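Long-range contacts in putative fructosamine-3-kinase (Thermobifida fusca YX, PDB 3F7W), which probably acts as a kinase of the fructosamine kinase family, whose fold is related to that of the protein kinases: residues Asp134-Ser139 with Ala146-Leu151; Gly129-Asp134 with Leu151-Arg156. One frame throughout, in Å; residues are numbered along the deposited sequence.

Interaction 1: residues Asp134-Ser139 with Ala146-Leu151; sequences DNTPRS and AEQRIL
Q148 meets the loop 134-139 with its CG anti to the carbonyl carbon (chi1 -63°) and the chain extended beyond it, which carries the amide out from helix 141-159 to the backbone of D134 and T136. R149 starts the same way but bends at chi2 (-68°), turning its guanidinium back to the same loop. The loop itself begins with an Asx turn, in which D134 OD1 accepts from the backbone N of T136; the hydroxyl OG1 of T136 adds a bond to the same oxygen on its syn lone pair. This turn presents two carbonyls to the helix, which lies a few residues further along the chain in the helical part of this kinase-like fold. Q148 NE2 takes both: it lies in the carbonyl plane of T136 O, on a lone pair, at 2.8 Å and almost straight, and it reaches D134 O at 3.0 Å from above the carbonyl plane. R149 NH1 comes to D134 O from the opposite face at 2.7 Å, so two donors grip that oxygen. Beside it, R149 NH2 meets N135 OD1 at 2.9 Å, nearly along the C=O axis, while N135 ND2 is held by W124 O. The carboxylate of D134 stacks on the Q148 amide, their planes 20° apart, with OD2 3.4 Å from Q148 CG. At the solvent-facing end R138, bent at chi2 and chi3, curls round the OE1 end of that amide. Its NH1 donates to Q148 OE1 at 3.0 Å, which, with both NE2 bonds, should fix the amide's rotation. The same guanidinium forms a salt bridge with E147, NH1 and NH2 both converging on one oxygen, OE1, from the same face of the carboxylate, with NH1 at 2.9 Å.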
# COMPACT_ATOMS: atom_id res chain seq x y z
N ASP A 134 1.51 -8.24 -9.84
CA ASP A 134 2.62 -8.48 -10.79
C ASP A 134 3.62 -7.34 -10.75
O ASP A 134 3.33 -6.20 -11.15
CB ASP A 134 2.08 -8.66 -12.21
CG ASP A 134 3.16 -9.06 -13.21
OD1 ASP A 134 4.32 -9.29 -12.81
OD2 ASP A 134 2.83 -9.16 -14.40
N ASN A 135 4.79 -7.67 -10.19
CA ASN A 135 5.86 -6.72 -9.98
C ASN A 135 6.92 -6.76 -11.07
O ASN A 135 7.94 -6.09 -10.94
CB ASN A 135 6.49 -6.92 -8.60
CG ASN A 135 5.74 -6.19 -7.51
OD1 ASN A 135 4.94 -5.28 -7.78
ND2 ASN A 135 6.01 -6.54 -6.27
N THR A 136 6.67 -7.50 -12.15
CA THR A 136 7.61 -7.57 -13.29
C THR A 136 8.09 -6.17 -13.63
O THR A 136 7.27 -5.29 -13.91
CB THR A 136 6.98 -8.21 -14.54
OG1 THR A 136 6.52 -9.51 -14.20
CG2 THR A 136 8.01 -8.34 -15.69
N PRO A 137 9.41 -5.95 -13.56
CA PRO A 137 9.92 -4.61 -13.87
C PRO A 137 9.57 -4.15 -15.26
O PRO A 137 9.65 -4.94 -16.21
CB PRO A 137 11.43 -4.77 -13.69
CG PRO A 137 11.59 -5.90 -12.74
CD PRO A 137 10.48 -6.84 -13.06
N ARG A 138 9.19 -2.88 -15.37
CA ARG A 138 8.81 -2.25 -16.63
C ARG A 138 9.36 -0.83 -16.66
O ARG A 138 9.54 -0.20 -15.62
CB ARG A 138 7.28 -2.20 -16.80
CG ARG A 138 6.56 -3.51 -16.63
CD ARG A 138 6.93 -4.51 -17.72
NE ARG A 138 6.51 -4.06 -19.04
CZ ARG A 138 5.32 -4.29 -19.58
NH1 ARG A 138 4.37 -4.93 -18.91
NH2 ARG A 138 5.05 -3.86 -20.79
N SER A 139 9.59 -0.32 -17.86
CA SER A 139 10.27 0.96 -17.99
C SER A 139 9.31 2.14 -18.18
O SER A 139 9.71 3.28 -18.00
CB SER A 139 11.24 0.88 -19.18
OG SER A 139 10.54 0.53 -20.36
N ALA A 146 -1.65 -0.61 -17.19
CA ALA A 146 -2.66 -1.38 -17.93
C ALA A 146 -2.48 -2.88 -17.70
O ALA A 146 -3.41 -3.56 -17.26
CB ALA A 146 -2.62 -1.04 -19.42
N GLU A 147 -1.28 -3.39 -17.93
CA GLU A 147 -1.04 -4.83 -18.01
C GLU A 147 -0.86 -5.50 -16.65
O GLU A 147 -1.22 -6.67 -16.47
CB GLU A 147 0.19 -5.10 -18.87
CG GLU A 147 0.07 -4.59 -20.30
CD GLU A 147 1.39 -4.59 -21.04
OE1 GLU A 147 2.23 -5.43 -20.73
OE2 GLU A 147 1.57 -3.79 -21.98
N GLN A 148 -0.30 -4.75 -15.70
CA GLN A 148 0.04 -5.27 -14.36
C GLN A 148 -0.79 -4.71 -13.19
O GLN A 148 -0.78 -5.31 -12.10
CB GLN A 148 1.54 -5.07 -14.10
CG GLN A 148 2.35 -5.90 -15.10
CD GLN A 148 3.86 -5.72 -15.04
OE1 GLN A 148 4.49 -5.81 -16.09
NE2 GLN A 148 4.45 -5.50 -13.83
N ARG A 149 -1.49 -3.59 -13.39
CA ARG A 149 -2.30 -3.00 -12.33
C ARG A 149 -3.81 -2.96 -12.60
O ARG A 149 -4.60 -2.87 -11.65
CB ARG A 149 -1.76 -1.61 -11.94
CG ARG A 149 -0.33 -1.63 -11.29
CD ARG A 149 -0.36 -2.28 -9.91
NE ARG A 149 0.94 -2.43 -9.30
CZ ARG A 149 1.77 -3.45 -9.52
NH1 ARG A 149 1.46 -4.41 -10.39
NH2 ARG A 149 2.93 -3.51 -8.87
N ILE A 150 -4.20 -3.03 -13.88
CA ILE A 150 -5.62 -2.95 -14.25
C ILE A 150 -6.15 -4.28 -14.78
O ILE A 150 -7.09 -4.84 -14.21
CB ILE A 150 -5.89 -1.82 -15.28
CG1 ILE A 150 -5.50 -0.45 -14.71
CG2 ILE A 150 -7.41 -1.81 -15.70
CD1 ILE A 150 -6.25 -0.07 -13.43
N LEU A 151 -5.57 -4.77 -15.87
CA LEU A 151 -6.18 -5.89 -16.60
C LEU A 151 -6.36 -7.15 -15.73
O LEU A 151 -7.42 -7.79 -15.77
CB LEU A 151 -5.41 -6.20 -17.89
CG LEU A 151 -5.66 -5.23 -19.05
CD1 LEU A 151 -4.72 -5.47 -20.28
CD2 LEU A 151 -7.11 -5.32 -19.50
O HOH W 1 -1.18 -7.78 -11.07
O HOH W 2 0.22 -9.04 -15.02
O HOH W 3 4.25 -8.46 -17.42
O HOH W 4 3.76 -3.74 -23.75

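Interaction 2: residues Gly129-Asp134 with Leu151-Arg156; sequences GPLPMD and LPYLRR
Y153 reaches from helix 141-159 to strand 131-133 and places its hydroxyl on P132 O: OH donates to the carbonyl at 2.8 Å, in the carbonyl plane and on a lone pair. The same OH lies 3.2 Å from M133 CA, against the backbone of the next residue. On the CD1/CE1 side of the ring, L131 CD1 packs 4.1 Å from Y153 CE1, while the other branch, CD2, sits over one face of the R156 guanidinium, 3.7 Å from NE. R156 gets there with CG anti to the backbone N (chi1 -173°) and a chain extended as far as NE. Further out, water 1 donates to Y153 OH and accepts from D134 N, and H261 and L264 of helix 251-270 pack against the tyrosine. C268 and L269 of that helix also touch L131, so the short two-stranded hairpin 126-133 is tied to two helices. A phenylalanine in place of Y153 would probably leave P132 O without its donor from the helix and water 1 without one of its acceptors. With strand and helix axes 10.3 Å apart, the tyrosine bridges that distance, and the join rests on one direct hydrogen bond, a water-mediated one and L131's apolar contact with the ring.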
# COMPACT_ATOMS: atom_id res chain seq x y z
N GLY A 129 -3.20 -7.37 -0.58
CA GLY A 129 -3.83 -8.32 0.33
C GLY A 129 -3.36 -9.74 0.02
O GLY A 129 -2.16 -9.96 -0.14
N PRO A 130 -4.30 -10.68 -0.12
CA PRO A 130 -3.96 -12.05 -0.52
C PRO A 130 -3.86 -12.26 -2.03
O PRO A 130 -3.58 -13.38 -2.47
CB PRO A 130 -5.15 -12.86 0.04
CG PRO A 130 -6.32 -11.95 -0.12
CD PRO A 130 -5.76 -10.51 0.08
N LEU A 131 -4.10 -11.23 -2.84
CA LEU A 131 -4.07 -11.41 -4.29
C LEU A 131 -2.68 -11.19 -4.83
O LEU A 131 -2.01 -10.22 -4.41
CB LEU A 131 -5.01 -10.43 -5.03
CG LEU A 131 -6.51 -10.60 -4.83
CD1 LEU A 131 -7.27 -9.44 -5.55
CD2 LEU A 131 -6.92 -11.97 -5.32
N PRO A 132 -2.24 -12.03 -5.78
CA PRO A 132 -1.00 -11.71 -6.48
C PRO A 132 -1.04 -10.32 -7.13
O PRO A 132 -2.11 -9.85 -7.59
CB PRO A 132 -0.91 -12.80 -7.55
CG PRO A 132 -1.65 -13.95 -6.94
CD PRO A 132 -2.83 -13.28 -6.29
N MSE A 133 0.12 -9.67 -7.12
CA MSE A 133 0.30 -8.36 -7.72
C MSE A 133 1.62 -8.44 -8.52
O MSE A 133 2.68 -8.67 -7.95
CB MSE A 133 0.35 -7.22 -6.68
CG MSE A 133 0.54 -5.83 -7.35
SE MSE A 133 0.67 -4.39 -6.08
CE MSE A 133 2.39 -4.87 -5.32
N ASP A 134 1.51 -8.24 -9.84
CA ASP A 134 2.62 -8.48 -10.79
C ASP A 134 3.62 -7.34 -10.75
O ASP A 134 3.33 -6.20 -11.15
CB ASP A 134 2.08 -8.66 -12.21
CG ASP A 134 3.16 -9.06 -13.21
OD1 ASP A 134 4.32 -9.29 -12.81
OD2 ASP A 134 2.83 -9.16 -14.40
N LEU A 151 -5.57 -4.77 -15.87
CA LEU A 151 -6.18 -5.89 -16.60
C LEU A 151 -6.36 -7.15 -15.73
O LEU A 151 -7.42 -7.79 -15.77
CB LEU A 151 -5.41 -6.20 -17.89
CG LEU A 151 -5.66 -5.23 -19.05
CD1 LEU A 151 -4.72 -5.47 -20.28
CD2 LEU A 151 -7.11 -5.32 -19.50
N PRO A 152 -5.33 -7.53 -14.96
CA PRO A 152 -5.51 -8.76 -14.17
C PRO A 152 -6.73 -8.74 -13.22
O PRO A 152 -7.45 -9.74 -13.13
CB PRO A 152 -4.15 -8.90 -13.43
CG PRO A 152 -3.20 -8.14 -14.25
CD PRO A 152 -3.98 -6.97 -14.80
N TYR A 153 -6.99 -7.60 -12.57
CA TYR A 153 -8.10 -7.48 -11.61
C TYR A 153 -9.43 -7.28 -12.34
O TYR A 153 -10.46 -7.74 -11.87
CB TYR A 153 -7.83 -6.32 -10.62
CG TYR A 153 -6.46 -6.50 -10.01
CD1 TYR A 153 -6.24 -7.54 -9.10
CD2 TYR A 153 -5.38 -5.74 -10.41
CE1 TYR A 153 -4.98 -7.78 -8.57
CE2 TYR A 153 -4.09 -5.97 -9.88
CZ TYR A 153 -3.91 -7.01 -8.97
OH TYR A 153 -2.68 -7.30 -8.45
N LEU A 154 -9.39 -6.59 -13.46
CA LEU A 154 -10.58 -6.46 -14.33
C LEU A 154 -11.08 -7.84 -14.79
O LEU A 154 -12.28 -8.15 -14.68
CB LEU A 154 -10.27 -5.56 -15.52
CG LEU A 154 -11.43 -5.25 -16.49
CD1 LEU A 154 -12.49 -4.41 -15.75
CD2 LEU A 154 -10.88 -4.49 -17.72
N ARG A 155 -10.17 -8.66 -15.30
CA ARG A 155 -10.52 -10.00 -15.76
C ARG A 155 -11.01 -10.87 -14.61
O ARG A 155 -11.98 -11.61 -14.76
CB ARG A 155 -9.34 -10.69 -16.45
CG ARG A 155 -8.76 -9.94 -17.65
CD ARG A 155 -9.71 -9.89 -18.84
NE ARG A 155 -9.17 -9.04 -19.90
CZ ARG A 155 -9.81 -8.02 -20.48
NH1 ARG A 155 -11.04 -7.69 -20.14
NH2 ARG A 155 -9.19 -7.33 -21.44
N ARG A 156 -10.36 -10.77 -13.46
CA ARG A 156 -10.76 -11.55 -12.30
C ARG A 156 -12.18 -11.19 -11.84
O ARG A 156 -13.00 -12.07 -11.60
CB ARG A 156 -9.77 -11.36 -11.15
CG ARG A 156 -10.05 -12.27 -10.00
CD ARG A 156 -9.11 -12.01 -8.86
NE ARG A 156 -9.51 -12.85 -7.74
CZ ARG A 156 -9.16 -14.13 -7.59
NH1 ARG A 156 -8.39 -14.73 -8.49
NH2 ARG A 156 -9.60 -14.80 -6.54
O HOH W 1 -1.18 -7.78 -11.07

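In the fold
Interaction 1 is nested in the loop closed by interaction 2, and their centres lie about 10 Å apart. Both dock the chain running through 129-139 onto successive turns of helix 141-159. D134 belongs to both, bonded directly in interaction 1 and only through water 1 in interaction 2; that water also donates to Q148 O. The two contacts touch directly: R149 CZ is 3.4 Å from M133 CG, and E147 O is 3.2 Å from P152 CD. H261 of helix 251-270, already against Y153, bonds R149 O through ND1, while H215 touches N135, M133 and R149. A bound PEG, probably from the crystallisation liquor, lies about 4 Å from the side chains of D134 and P132.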